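Local coordinates for protein glucoamylase (Thermoanaerobacterium thermosaccharolyticum, PDB 1LF9) that hydrolyses terminal alpha-1,4-linked glucose residues one by one from the non-reducing ends of glucan chains, probably releasing beta-D-glucose, at residues A[340-345]-A[376-381]; A[435-440]-A[574-579]. All coordinates share one frame; numbering follows the deposited sequence.

Contact 1. Residues A[340-345]-A[376-381]; sequences VWSRDL and GMIPQN. With AC1 (4,6-dideoxy-4-{[(1S,4R,5S,6S)-4,5,6-trihydroxy-3-(hydroxymethyl)cyclohex-2-en-1-yl]amino}-alpha-D-glucopyranose), chain C; GLC (alpha-D-glucopyranose), chain B.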
ATOM      1  N   VAL A 340       0.194  -2.977   9.632  1.00 26.60           N
ATOM      2  CA  VAL A 340       1.187  -2.024  10.094  1.00 26.58           C
ATOM      3  C   VAL A 340       2.543  -2.644  10.403  1.00 26.89           C
ATOM      4  O   VAL A 340       2.654  -3.524  11.253  1.00 28.01           O
ATOM      5  CB  VAL A 340       0.702  -1.278  11.359  1.00 27.97           C
ATOM      6  CG1 VAL A 340       1.762  -0.261  11.802  1.00 26.30           C
ATOM      7  CG2 VAL A 340      -0.626  -0.582  11.082  1.00 25.99           C
ATOM      8  N   TRP A 341       3.567  -2.180   9.695  1.00 25.79           N
ATOM      9  CA  TRP A 341       4.942  -2.634   9.916  1.00 26.09           C
ATOM     10  C   TRP A 341       5.693  -1.440  10.501  1.00 26.88           C
ATOM     11  O   TRP A 341       5.637  -0.331   9.961  1.00 24.97           O
ATOM     12  CB  TRP A 341       5.636  -3.009   8.608  1.00 25.40           C
ATOM     13  CG  TRP A 341       5.476  -4.412   8.117  1.00 24.72           C
ATOM     14  CD1 TRP A 341       6.357  -5.444   8.286  1.00 24.65           C
ATOM     15  CD2 TRP A 341       4.453  -4.899   7.241  1.00 21.47           C
ATOM     16  NE1 TRP A 341       5.959  -6.535   7.554  1.00 22.43           N
ATOM     17  CE2 TRP A 341       4.795  -6.230   6.902  1.00 22.69           C
ATOM     18  CE3 TRP A 341       3.287  -4.338   6.704  1.00 20.69           C
ATOM     19  CZ2 TRP A 341       4.009  -7.012   6.044  1.00 21.67           C
ATOM     20  CZ3 TRP A 341       2.504  -5.114   5.851  1.00 21.11           C
ATOM     21  CH2 TRP A 341       2.872  -6.439   5.530  1.00 23.63           C
ATOM     22  N   SER A 342       6.395  -1.683  11.599  1.00 26.27           N
ATOM     23  CA  SER A 342       7.181  -0.667  12.264  1.00 26.70           C
ATOM     24  C   SER A 342       8.201  -0.048  11.298  1.00 27.59           C
ATOM     25  O   SER A 342       8.431   1.158  11.307  1.00 25.57           O
ATOM     26  CB  SER A 342       7.892  -1.309  13.454  1.00 28.41           C
ATOM     27  OG  SER A 342       9.000  -0.537  13.880  1.00 34.26           O
ATOM     28  N   ARG A 343       8.813  -0.885  10.465  1.00 28.35           N
ATOM     29  CA  ARG A 343       9.800  -0.405   9.506  1.00 25.95           C
ATOM     30  C   ARG A 343       9.178   0.567   8.508  1.00 26.25           C
ATOM     31  O   ARG A 343       9.629   1.706   8.381  1.00 25.12           O
ATOM     32  CB  ARG A 343      10.436  -1.591   8.765  1.00 23.72           C
ATOM     33  CG  ARG A 343      11.319  -1.206   7.572  1.00 24.31           C
ATOM     34  CD  ARG A 343      11.962  -2.440   6.914  1.00 21.81           C
ATOM     35  NE  ARG A 343      11.012  -3.542   6.821  1.00 21.89           N
ATOM     36  CZ  ARG A 343      10.940  -4.558   7.679  1.00 22.51           C
ATOM     37  NH1 ARG A 343      11.780  -4.642   8.703  1.00 22.08           N
ATOM     38  NH2 ARG A 343       9.983  -5.465   7.547  1.00 19.35           N
ATOM     39  N   ASP A 344       8.133   0.121   7.815  1.00 25.43           N
ATOM     40  CA  ASP A 344       7.474   0.959   6.812  1.00 25.78           C
ATOM     41  C   ASP A 344       6.934   2.250   7.395  1.00 26.82           C
ATOM     42  O   ASP A 344       7.038   3.305   6.779  1.00 27.43           O
ATOM     43  CB  ASP A 344       6.330   0.188   6.140  1.00 23.50           C
ATOM     44  CG  ASP A 344       6.820  -1.041   5.403  1.00 24.94           C
ATOM     45  OD1 ASP A 344       6.564  -1.139   4.189  1.00 21.67           O
ATOM     46  OD2 ASP A 344       7.467  -1.902   6.037  1.00 26.47           O
ATOM     47  N   LEU A 345       6.345   2.159   8.582  1.00 28.63           N
ATOM     48  CA  LEU A 345       5.781   3.329   9.233  1.00 29.85           C
ATOM     49  C   LEU A 345       6.907   4.314   9.546  1.00 29.68           C
ATOM     50  O   LEU A 345       6.764   5.520   9.344  1.00 30.62           O
ATOM     51  CB  LEU A 345       5.039   2.906  10.506  1.00 31.03           C
ATOM     52  CG  LEU A 345       4.489   3.988  11.442  1.00 32.34           C
ATOM     53  CD1 LEU A 345       3.273   3.469  12.177  1.00 33.35           C
ATOM     54  CD2 LEU A 345       5.577   4.401  12.430  1.00 32.28           C
ATOM     55  N   GLY A 376       4.667  -5.535  24.669  1.00 41.84           N
ATOM     56  CA  GLY A 376       5.935  -5.602  25.365  1.00 39.89           C
ATOM     57  C   GLY A 376       7.105  -5.436  24.418  1.00 39.48           C
ATOM     58  O   GLY A 376       8.258  -5.419  24.846  1.00 39.28           O
ATOM     59  N   MET A 377       6.811  -5.315  23.128  1.00 39.49           N
ATOM     60  CA  MET A 377       7.852  -5.145  22.119  1.00 39.53           C
ATOM     61  C   MET A 377       7.209  -4.909  20.756  1.00 37.57           C
ATOM     62  O   MET A 377       5.988  -4.831  20.647  1.00 38.71           O
ATOM     63  CB  MET A 377       8.775  -6.383  22.103  1.00 42.57           C
ATOM     64  CG  MET A 377       8.711  -7.293  20.875  1.00 46.50           C
ATOM     65  SD  MET A 377       7.219  -8.309  20.725  1.00 49.90           S
ATOM     66  CE  MET A 377       7.809  -9.909  21.168  1.00 44.38           C
ATOM     67  N   ILE A 378       8.021  -4.764  19.719  1.00 34.97           N
ATOM     68  CA  ILE A 378       7.470  -4.553  18.390  1.00 32.30           C
ATOM     69  C   ILE A 378       7.363  -5.877  17.643  1.00 32.00           C
ATOM     70  O   ILE A 378       8.372  -6.500  17.321  1.00 31.48           O
ATOM     71  CB  ILE A 378       8.348  -3.607  17.539  1.00 31.38           C
ATOM     72  CG1 ILE A 378       8.428  -2.228  18.191  1.00 30.61           C
ATOM     73  CG2 ILE A 378       7.768  -3.494  16.126  1.00 29.91           C
ATOM     74  CD1 ILE A 378       7.132  -1.442  18.131  1.00 31.50           C
ATOM     75  N   PRO A 379       6.135  -6.340  17.377  1.00 32.10           N
ATOM     76  CA  PRO A 379       5.980  -7.604  16.647  1.00 32.20           C
ATOM     77  C   PRO A 379       6.204  -7.359  15.145  1.00 31.73           C
ATOM     78  O   PRO A 379       6.033  -6.237  14.675  1.00 30.94           O
ATOM     79  CB  PRO A 379       4.551  -8.025  16.989  1.00 31.65           C
ATOM     80  CG  PRO A 379       3.851  -6.726  17.185  1.00 31.56           C
ATOM     81  CD  PRO A 379       4.848  -5.872  17.921  1.00 31.55           C
ATOM     82  N   GLN A 380       6.610  -8.395  14.410  1.00 33.14           N
ATOM     83  CA  GLN A 380       6.869  -8.281  12.969  1.00 32.29           C
ATOM     84  C   GLN A 380       5.954  -7.249  12.314  1.00 33.61           C
ATOM     85  O   GLN A 380       6.414  -6.303  11.670  1.00 32.29           O
ATOM     86  CB  GLN A 380       6.694  -9.640  12.287  1.00 32.44           C
ATOM     87  CG  GLN A 380       6.985  -9.603  10.798  1.00 29.72           C
ATOM     88  CD  GLN A 380       7.184 -10.980  10.196  1.00 29.80           C
ATOM     89  OE1 GLN A 380       7.177 -11.992  10.903  1.00 25.79           O
ATOM     90  NE2 GLN A 380       7.372 -11.024   8.877  1.00 26.97           N
ATOM     91  N   ASN A 381       4.649  -7.453  12.463  1.00 32.57           N
ATOM     92  CA  ASN A 381       3.658  -6.521  11.944  1.00 32.18           C
ATOM     93  C   ASN A 381       2.375  -6.773  12.720  1.00 33.05           C
ATOM     94  O   ASN A 381       2.293  -7.743  13.470  1.00 32.20           O
ATOM     95  CB  ASN A 381       3.463  -6.672  10.421  1.00 29.74           C
ATOM     96  CG  ASN A 381       3.003  -8.063   9.993  1.00 30.92           C
ATOM     97  OD1 ASN A 381       2.696  -8.271   8.816  1.00 31.94           O
ATOM     98  ND2 ASN A 381       2.954  -9.007  10.921  1.00 27.40           N
TER
HETATM   99  C1  AC1 C   3       6.948 -12.433   2.166  1.00 27.45           C
HETATM  100  O2  AC1 C   3       9.239 -12.925   1.580  1.00 25.43           O
HETATM  101  C2  AC1 C   3       8.277 -11.869   1.615  1.00 27.94           C
HETATM  102  C4A AC1 C   3       8.319  -4.686   4.311  1.00 26.07           C
HETATM  103  C3  AC1 C   3       8.765 -10.666   2.478  1.00 26.44           C
HETATM  104  O3  AC1 C   3       9.998 -10.184   1.927  1.00 24.76           O
HETATM  105  C4  AC1 C   3       7.673  -9.570   2.448  1.00 25.32           C
HETATM  106  N4A AC1 C   3       8.109  -8.376   3.242  1.00 25.67           N
HETATM  107  C5  AC1 C   3       6.333 -10.192   3.070  1.00 26.20           C
HETATM  108  O5  AC1 C   3       5.923 -11.387   2.263  1.00 27.38           O
HETATM  109  C6  AC1 C   3       5.160  -9.233   3.084  1.00 24.52           C
HETATM  110  C1B AC1 C   3       8.113  -7.122   2.415  1.00 25.54           C
HETATM  111  C2B AC1 C   3       9.442  -6.318   2.584  1.00 25.03           C
HETATM  112  O2B AC1 C   3      10.509  -7.194   2.297  1.00 24.59           O
HETATM  113  C3B AC1 C   3       9.542  -5.674   3.993  1.00 25.51           C
HETATM  114  O3B AC1 C   3      10.741  -4.950   4.116  1.00 24.67           O
HETATM  115  O4  AC1 C   3       8.219  -4.628   5.721  1.00 29.82           O
HETATM  116  C5B AC1 C   3       6.979  -5.117   3.620  1.00 27.87           C
HETATM  117  C7B AC1 C   3       6.900  -6.235   2.771  1.00 25.35           C
HETATM  118  C6B AC1 C   3       5.725  -4.285   3.876  1.00 27.49           C
HETATM  119  O6B AC1 C   3       5.666  -3.207   2.926  1.00 29.82           O
HETATM  120  C1  GLC B   2       5.144 -16.096   5.651  1.00 42.31           C
HETATM  121  C2  GLC B   2       4.446 -15.681   4.311  1.00 39.95           C
HETATM  122  C3  GLC B   2       5.529 -14.977   3.426  1.00 36.95           C
HETATM  123  C4  GLC B   2       6.031 -13.684   4.189  1.00 34.43           C
HETATM  124  C5  GLC B   2       6.655 -14.133   5.494  1.00 35.15           C
HETATM  125  C6  GLC B   2       7.108 -12.905   6.308  1.00 33.86           C
HETATM  126  O2  GLC B   2       3.943 -16.843   3.676  1.00 42.00           O
HETATM  127  O3  GLC B   2       4.916 -14.617   2.220  1.00 33.81           O
HETATM  128  O4  GLC B   2       7.093 -12.951   3.478  1.00 30.31           O
HETATM  129  O5  GLC B   2       5.661 -14.896   6.291  1.00 40.16           O
HETATM  130  O6  GLC B   2       8.087 -13.277   7.239  1.00 31.23           O
HETATM  131  O   HOH W   1       5.615  -3.750  13.524  1.00 34.58           O

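Contact 2. Residues A[435-440]-A[574-579]; sequences ERWEEI and YRYNHD. With AC1 (4,6-dideoxy-4-{[(1S,4R,5S,6S)-4,5,6-trihydroxy-3-(hydroxymethyl)cyclohex-2-en-1-yl]amino}-alpha-D-glucopyranose), chain C; GLC (alpha-D-glucopyranose), chain B.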
ATOM      1  N   GLU A 435      16.089 -10.352   8.911  1.00 27.61           N
ATOM      2  CA  GLU A 435      16.482  -9.016   8.482  1.00 24.99           C
ATOM      3  C   GLU A 435      15.266  -8.298   7.894  1.00 24.06           C
ATOM      4  O   GLU A 435      14.145  -8.814   7.984  1.00 22.05           O
ATOM      5  CB  GLU A 435      17.652  -9.086   7.488  1.00 23.55           C
ATOM      6  CG  GLU A 435      17.652 -10.313   6.589  1.00 22.35           C
ATOM      7  CD  GLU A 435      16.360 -10.453   5.821  1.00 23.67           C
ATOM      8  OE1 GLU A 435      15.489 -11.246   6.240  1.00 25.94           O
ATOM      9  OE2 GLU A 435      16.210  -9.757   4.796  1.00 22.66           O
ATOM     10  N   ARG A 436      15.462  -7.126   7.292  1.00 21.23           N
ATOM     11  CA  ARG A 436      14.309  -6.380   6.817  1.00 21.64           C
ATOM     12  C   ARG A 436      13.430  -7.006   5.745  1.00 22.47           C
ATOM     13  O   ARG A 436      12.283  -6.592   5.583  1.00 21.80           O
ATOM     14  CB  ARG A 436      14.705  -4.945   6.417  1.00 22.37           C
ATOM     15  CG  ARG A 436      15.603  -4.804   5.211  1.00 24.98           C
ATOM     16  CD  ARG A 436      15.842  -3.329   4.950  1.00 23.53           C
ATOM     17  NE  ARG A 436      16.506  -3.091   3.675  1.00 21.04           N
ATOM     18  CZ  ARG A 436      16.650  -1.892   3.129  1.00 21.72           C
ATOM     19  NH1 ARG A 436      17.266  -1.762   1.959  1.00 24.00           N
ATOM     20  NH2 ARG A 436      16.174  -0.822   3.749  1.00 24.71           N
ATOM     21  N   TRP A 437      13.940  -7.999   5.024  1.00 22.28           N
ATOM     22  CA  TRP A 437      13.129  -8.652   3.998  1.00 22.33           C
ATOM     23  C   TRP A 437      12.265  -9.753   4.642  1.00 23.62           C
ATOM     24  O   TRP A 437      11.515 -10.445   3.964  1.00 23.47           O
ATOM     25  CB  TRP A 437      14.014  -9.233   2.898  1.00 20.41           C
ATOM     26  CG  TRP A 437      14.846  -8.211   2.155  1.00 21.71           C
ATOM     27  CD1 TRP A 437      16.054  -8.430   1.564  1.00 22.18           C
ATOM     28  CD2 TRP A 437      14.514  -6.833   1.885  1.00 22.28           C
ATOM     29  NE1 TRP A 437      16.492  -7.290   0.945  1.00 22.73           N
ATOM     30  CE2 TRP A 437      15.570  -6.295   1.124  1.00 22.77           C
ATOM     31  CE3 TRP A 437      13.426  -6.007   2.211  1.00 23.44           C
ATOM     32  CZ2 TRP A 437      15.577  -4.965   0.678  1.00 22.79           C
ATOM     33  CZ3 TRP A 437      13.433  -4.683   1.768  1.00 23.69           C
ATOM     34  CH2 TRP A 437      14.504  -4.178   1.007  1.00 22.89           C
ATOM     35  N   GLU A 438      12.393  -9.901   5.961  1.00 25.44           N
ATOM     36  CA  GLU A 438      11.591 -10.849   6.747  1.00 24.93           C
ATOM     37  C   GLU A 438      11.775 -12.319   6.400  1.00 25.01           C
ATOM     38  O   GLU A 438      10.831 -13.100   6.510  1.00 25.83           O
ATOM     39  CB  GLU A 438      10.110 -10.489   6.591  1.00 22.44           C
ATOM     40  CG  GLU A 438       9.849  -8.995   6.606  1.00 22.42           C
ATOM     41  CD  GLU A 438       8.380  -8.656   6.752  1.00 24.35           C
ATOM     42  OE1 GLU A 438       7.668  -8.577   5.727  1.00 25.39           O
ATOM     43  OE2 GLU A 438       7.933  -8.487   7.904  1.00 24.59           O
ATOM     44  N   GLU A 439      12.979 -12.726   6.021  1.00 26.06           N
ATOM     45  CA  GLU A 439      13.156 -14.116   5.632  1.00 24.44           C
ATOM     46  C   GLU A 439      14.258 -14.919   6.299  1.00 24.45           C
ATOM     47  O   GLU A 439      14.148 -16.134   6.384  1.00 25.92           O
ATOM     48  CB  GLU A 439      13.352 -14.171   4.120  1.00 25.69           C
ATOM     49  CG  GLU A 439      12.442 -13.216   3.374  1.00 23.05           C
ATOM     50  CD  GLU A 439      12.822 -13.055   1.925  1.00 23.99           C
ATOM     51  OE1 GLU A 439      14.031 -12.896   1.630  1.00 22.71           O
ATOM     52  OE2 GLU A 439      11.903 -13.056   1.082  1.00 26.34           O
ATOM     53  N   ILE A 440      15.313 -14.268   6.776  1.00 23.87           N
ATOM     54  CA  ILE A 440      16.412 -15.023   7.352  1.00 23.80           C
ATOM     55  C   ILE A 440      17.087 -14.323   8.527  1.00 24.18           C
ATOM     56  O   ILE A 440      17.141 -13.094   8.582  1.00 25.87           O
ATOM     57  CB  ILE A 440      17.448 -15.349   6.235  1.00 23.06           C
ATOM     58  CG1 ILE A 440      18.562 -16.243   6.783  1.00 22.56           C
ATOM     59  CG2 ILE A 440      17.995 -14.050   5.635  1.00 22.27           C
ATOM     60  CD1 ILE A 440      19.553 -16.698   5.723  1.00 22.17           C
ATOM     61  N   TYR A 574      17.705  -5.498  -7.468  1.00 25.51           N
ATOM     62  CA  TYR A 574      16.965  -6.622  -6.899  1.00 24.81           C
ATOM     63  C   TYR A 574      17.307  -6.515  -5.418  1.00 23.81           C
ATOM     64  O   TYR A 574      18.295  -5.872  -5.058  1.00 24.33           O
ATOM     65  CB  TYR A 574      17.515  -7.963  -7.405  1.00 25.68           C
ATOM     66  CG  TYR A 574      17.201  -8.302  -8.841  1.00 25.66           C
ATOM     67  CD1 TYR A 574      15.951  -8.792  -9.201  1.00 25.41           C
ATOM     68  CD2 TYR A 574      18.166  -8.145  -9.845  1.00 25.63           C
ATOM     69  CE1 TYR A 574      15.657  -9.122 -10.515  1.00 26.40           C
ATOM     70  CE2 TYR A 574      17.881  -8.473 -11.173  1.00 25.62           C
ATOM     71  CZ  TYR A 574      16.622  -8.960 -11.496  1.00 26.28           C
ATOM     72  OH  TYR A 574      16.315  -9.277 -12.797  1.00 27.03           O
ATOM     73  N   ARG A 575      16.513  -7.146  -4.564  1.00 22.29           N
ATOM     74  CA  ARG A 575      16.784  -7.114  -3.139  1.00 23.11           C
ATOM     75  C   ARG A 575      18.045  -7.920  -2.826  1.00 22.31           C
ATOM     76  O   ARG A 575      18.797  -7.588  -1.908  1.00 21.84           O
ATOM     77  CB  ARG A 575      15.593  -7.673  -2.365  1.00 23.94           C
ATOM     78  CG  ARG A 575      14.305  -6.918  -2.616  1.00 24.81           C
ATOM     79  CD  ARG A 575      13.229  -7.358  -1.647  1.00 27.64           C
ATOM     80  NE  ARG A 575      13.009  -8.792  -1.693  1.00 25.11           N
ATOM     81  CZ  ARG A 575      12.227  -9.464  -0.855  1.00 23.76           C
ATOM     82  NH1 ARG A 575      12.085 -10.760  -0.968  1.00 24.70           N
ATOM     83  NH2 ARG A 575      11.579  -8.842   0.098  1.00 20.85           N
ATOM     84  N   TYR A 576      18.269  -8.973  -3.607  1.00 21.79           N
ATOM     85  CA  TYR A 576      19.439  -9.841  -3.453  1.00 23.35           C
ATOM     86  C   TYR A 576      19.400 -10.916  -4.534  1.00 23.12           C
ATOM     87  O   TYR A 576      18.340 -11.204  -5.085  1.00 21.95           O
ATOM     88  CB  TYR A 576      19.467 -10.487  -2.049  1.00 22.50           C
ATOM     89  CG  TYR A 576      18.221 -11.268  -1.683  1.00 20.35           C
ATOM     90  CD1 TYR A 576      18.064 -12.599  -2.070  1.00 20.59           C
ATOM     91  CD2 TYR A 576      17.174 -10.655  -0.999  1.00 20.16           C
ATOM     92  CE1 TYR A 576      16.894 -13.301  -1.788  1.00 19.81           C
ATOM     93  CE2 TYR A 576      15.996 -11.348  -0.715  1.00 21.78           C
ATOM     94  CZ  TYR A 576      15.861 -12.670  -1.111  1.00 22.61           C
ATOM     95  OH  TYR A 576      14.691 -13.349  -0.831  1.00 23.56           O
ATOM     96  N   ASN A 577      20.552 -11.500  -4.841  1.00 24.44           N
ATOM     97  CA  ASN A 577      20.612 -12.529  -5.864  1.00 27.53           C
ATOM     98  C   ASN A 577      19.826 -13.766  -5.452  1.00 28.06           C
ATOM     99  O   ASN A 577      19.935 -14.234  -4.315  1.00 29.12           O
ATOM    100  CB  ASN A 577      22.068 -12.921  -6.171  1.00 31.15           C
ATOM    101  CG  ASN A 577      23.048 -12.473  -5.097  1.00 33.69           C
ATOM    102  OD1 ASN A 577      22.782 -12.576  -3.908  1.00 38.00           O
ATOM    103  ND2 ASN A 577      24.196 -11.975  -5.522  1.00 40.15           N
ATOM    104  N   HIS A 578      19.026 -14.275  -6.389  1.00 26.91           N
ATOM    105  CA  HIS A 578      18.203 -15.474  -6.208  1.00 25.78           C
ATOM    106  C   HIS A 578      16.884 -15.226  -5.481  1.00 26.65           C
ATOM    107  O   HIS A 578      16.190 -16.166  -5.085  1.00 25.59           O
ATOM    108  CB  HIS A 578      19.017 -16.569  -5.505  1.00 24.87           C
ATOM    109  CG  HIS A 578      20.296 -16.901  -6.210  1.00 24.36           C
ATOM    110  ND1 HIS A 578      20.327 -17.443  -7.479  1.00 25.43           N
ATOM    111  CD2 HIS A 578      21.588 -16.697  -5.860  1.00 23.96           C
ATOM    112  CE1 HIS A 578      21.580 -17.552  -7.881  1.00 22.38           C
ATOM    113  NE2 HIS A 578      22.367 -17.106  -6.918  1.00 25.04           N
ATOM    114  N   ASP A 579      16.530 -13.956  -5.325  1.00 26.16           N
ATOM    115  CA  ASP A 579      15.279 -13.586  -4.677  1.00 25.36           C
ATOM    116  C   ASP A 579      14.153 -14.256  -5.461  1.00 25.80           C
ATOM    117  O   ASP A 579      14.163 -14.236  -6.689  1.00 24.84           O
ATOM    118  CB  ASP A 579      15.122 -12.063  -4.716  1.00 25.58           C
ATOM    119  CG  ASP A 579      13.892 -11.576  -3.974  1.00 27.94           C
ATOM    120  OD1 ASP A 579      13.146 -12.403  -3.392  1.00 24.42           O
ATOM    121  OD2 ASP A 579      13.675 -10.347  -3.970  1.00 28.12           O
TER
HETATM  122  C1  AC1 C   3       6.948 -12.433   2.166  1.00 27.45           C
HETATM  123  O2  AC1 C   3       9.239 -12.925   1.580  1.00 25.43           O
HETATM  124  C2  AC1 C   3       8.277 -11.869   1.615  1.00 27.94           C
HETATM  125  C4A AC1 C   3       8.319  -4.686   4.311  1.00 26.07           C
HETATM  126  C3  AC1 C   3       8.765 -10.666   2.478  1.00 26.44           C
HETATM  127  O3  AC1 C   3       9.998 -10.184   1.927  1.00 24.76           O
HETATM  128  C4  AC1 C   3       7.673  -9.570   2.448  1.00 25.32           C
HETATM  129  N4A AC1 C   3       8.109  -8.376   3.242  1.00 25.67           N
HETATM  130  C5  AC1 C   3       6.333 -10.192   3.070  1.00 26.20           C
HETATM  131  O5  AC1 C   3       5.923 -11.387   2.263  1.00 27.38           O
HETATM  132  C6  AC1 C   3       5.160  -9.233   3.084  1.00 24.52           C
HETATM  133  C1B AC1 C   3       8.113  -7.122   2.415  1.00 25.54           C
HETATM  134  C2B AC1 C   3       9.442  -6.318   2.584  1.00 25.03           C
HETATM  135  O2B AC1 C   3      10.509  -7.194   2.297  1.00 24.59           O
HETATM  136  C3B AC1 C   3       9.542  -5.674   3.993  1.00 25.51           C
HETATM  137  O3B AC1 C   3      10.741  -4.950   4.116  1.00 24.67           O
HETATM  138  O4  AC1 C   3       8.219  -4.628   5.721  1.00 29.82           O
HETATM  139  C5B AC1 C   3       6.979  -5.117   3.620  1.00 27.87           C
HETATM  140  C7B AC1 C   3       6.900  -6.235   2.771  1.00 25.35           C
HETATM  141  C6B AC1 C   3       5.725  -4.285   3.876  1.00 27.49           C
HETATM  142  O6B AC1 C   3       5.666  -3.207   2.926  1.00 29.82           O
HETATM  143  C1  GLC B   2       5.144 -16.096   5.651  1.00 42.31           C
HETATM  144  C2  GLC B   2       4.446 -15.681   4.311  1.00 39.95           C
HETATM  145  C3  GLC B   2       5.529 -14.977   3.426  1.00 36.95           C
HETATM  146  C4  GLC B   2       6.031 -13.684   4.189  1.00 34.43           C
HETATM  147  C5  GLC B   2       6.655 -14.133   5.494  1.00 35.15           C
HETATM  148  C6  GLC B   2       7.108 -12.905   6.308  1.00 33.86           C
HETATM  149  O2  GLC B   2       3.943 -16.843   3.676  1.00 42.00           O
HETATM  150  O3  GLC B   2       4.916 -14.617   2.220  1.00 33.81           O
HETATM  151  O4  GLC B   2       7.093 -12.951   3.478  1.00 30.31           O
HETATM  152  O5  GLC B   2       5.661 -14.896   6.291  1.00 40.16           O
HETATM  153  O6  GLC B   2       8.087 -13.277   7.239  1.00 31.23           O

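Contact 1. Residues A[340-345]-A[376-381]
W341 lies between N381 and the unsaturated ring of AC1. CB of N381 makes a CH-pi contact 3.6 Å from the centroid of the W341 five-membered ring, almost on its normal. In N381, chi1 of 60° sets CG between the backbone N and the carbonyl carbon, and the flat end lies toward the rim of the same indole face, its plane 55° from the indole. C6B of AC1 covers the opposite face. NE1 is hydrogen-bonded to OE2 of E438, the probable proton donor. CA of N381 makes a CA-H...O contact of 3.2 Å with O of V340. A second tight point joins CB of S342 to CG2 of I378 at 3.5 Å. Between these points the contact is looser: water 1 links N of S342 to O of P379. Beyond I378 the chain leaves toward exposed G376. NH2 of R343 (2.7 Å) and OD2 of D344 (2.8 Å) grip O4 of AC1. The contact thus lines the pocket end that holds the unsaturated ring, consistent with a terminal glucose site. It joins the start of helix 342-355 to the loop after helix 358-375. I378 packs on V372 of that helix and E397 of helix 395-407. W654 of helix 653-668 touches R343 and D344.

Contact 2. Residues A[435-440]-A[574-579]
The W437 ring has CD of R575 over the centre of one face and CG of R436 toward the rim of the other. O3B of AC1 lies at its edge. The R575 side chain runs antiparallel to that of W437, across its face. CD of R575 makes a CH-pi contact 3.8 Å from the six-membered centroid of W437. A bend at chi3 (-56°) turns the guanidinium back over the five-membered ring, a cation-pi pair with CZ 4.5 Å from that centroid. CB of W437 lies over a face of the guanidinium, while D579 and O3 of AC1 meet its edge. NH2 of R575 donates almost straight to O3 of AC1 (2.8 Å, 176°). D579 takes NE and NH1 of R575 side-on, one to each carboxylate oxygen, fixing the guanidinium's rotation. OE2 of E439 forms a salt bridge with NH1 of R575 (3.1 Å), a weak hydrogen bond. The same OE2 accepts from O2 of AC1 at 2.7 Å. CD1 of W437 lies at the edge of the Y576 ring, near its plane; the two rings are oblique. CB of D579 covers one Y576 face. OH of Y576 is 2.6 Å from OE1 of E439, which also pairs with R504. The turn 435-438 presents the probable proton donor E438, whose OE1 lies 2.5 Å from N4A of AC1. OE1 of E435, the probable proton acceptor, accepts from N of E439 and I440. These catalytic-pocket loops follow helix 414-428 and strand 570-573. W654 of helix 653-668 packs on R436 and W437, and I519 of strand 516-519 on Y576.

How the contacts relate
From the N terminus, the chain passes 340-345 first and returns at 376-381, so contact 1 closes a short span made almost wholly of helices 342-355 and 358-375. Contact 2 opens later at 435-440 and closes at 574-579. Its larger loop holds helices 445-464 and 468-489 and several short strands. The two contacts are in series and neither nest nor cross. Both belong to the family 15 catalytic region, an (alpha/alpha)6 barrel in this family, and both line the pocket around AC1 and GLC. They also touch directly. NE2 of Q380 probably donates to OE2 of E438 (2.8 Å), and the R343 guanidinium packs against O of R436.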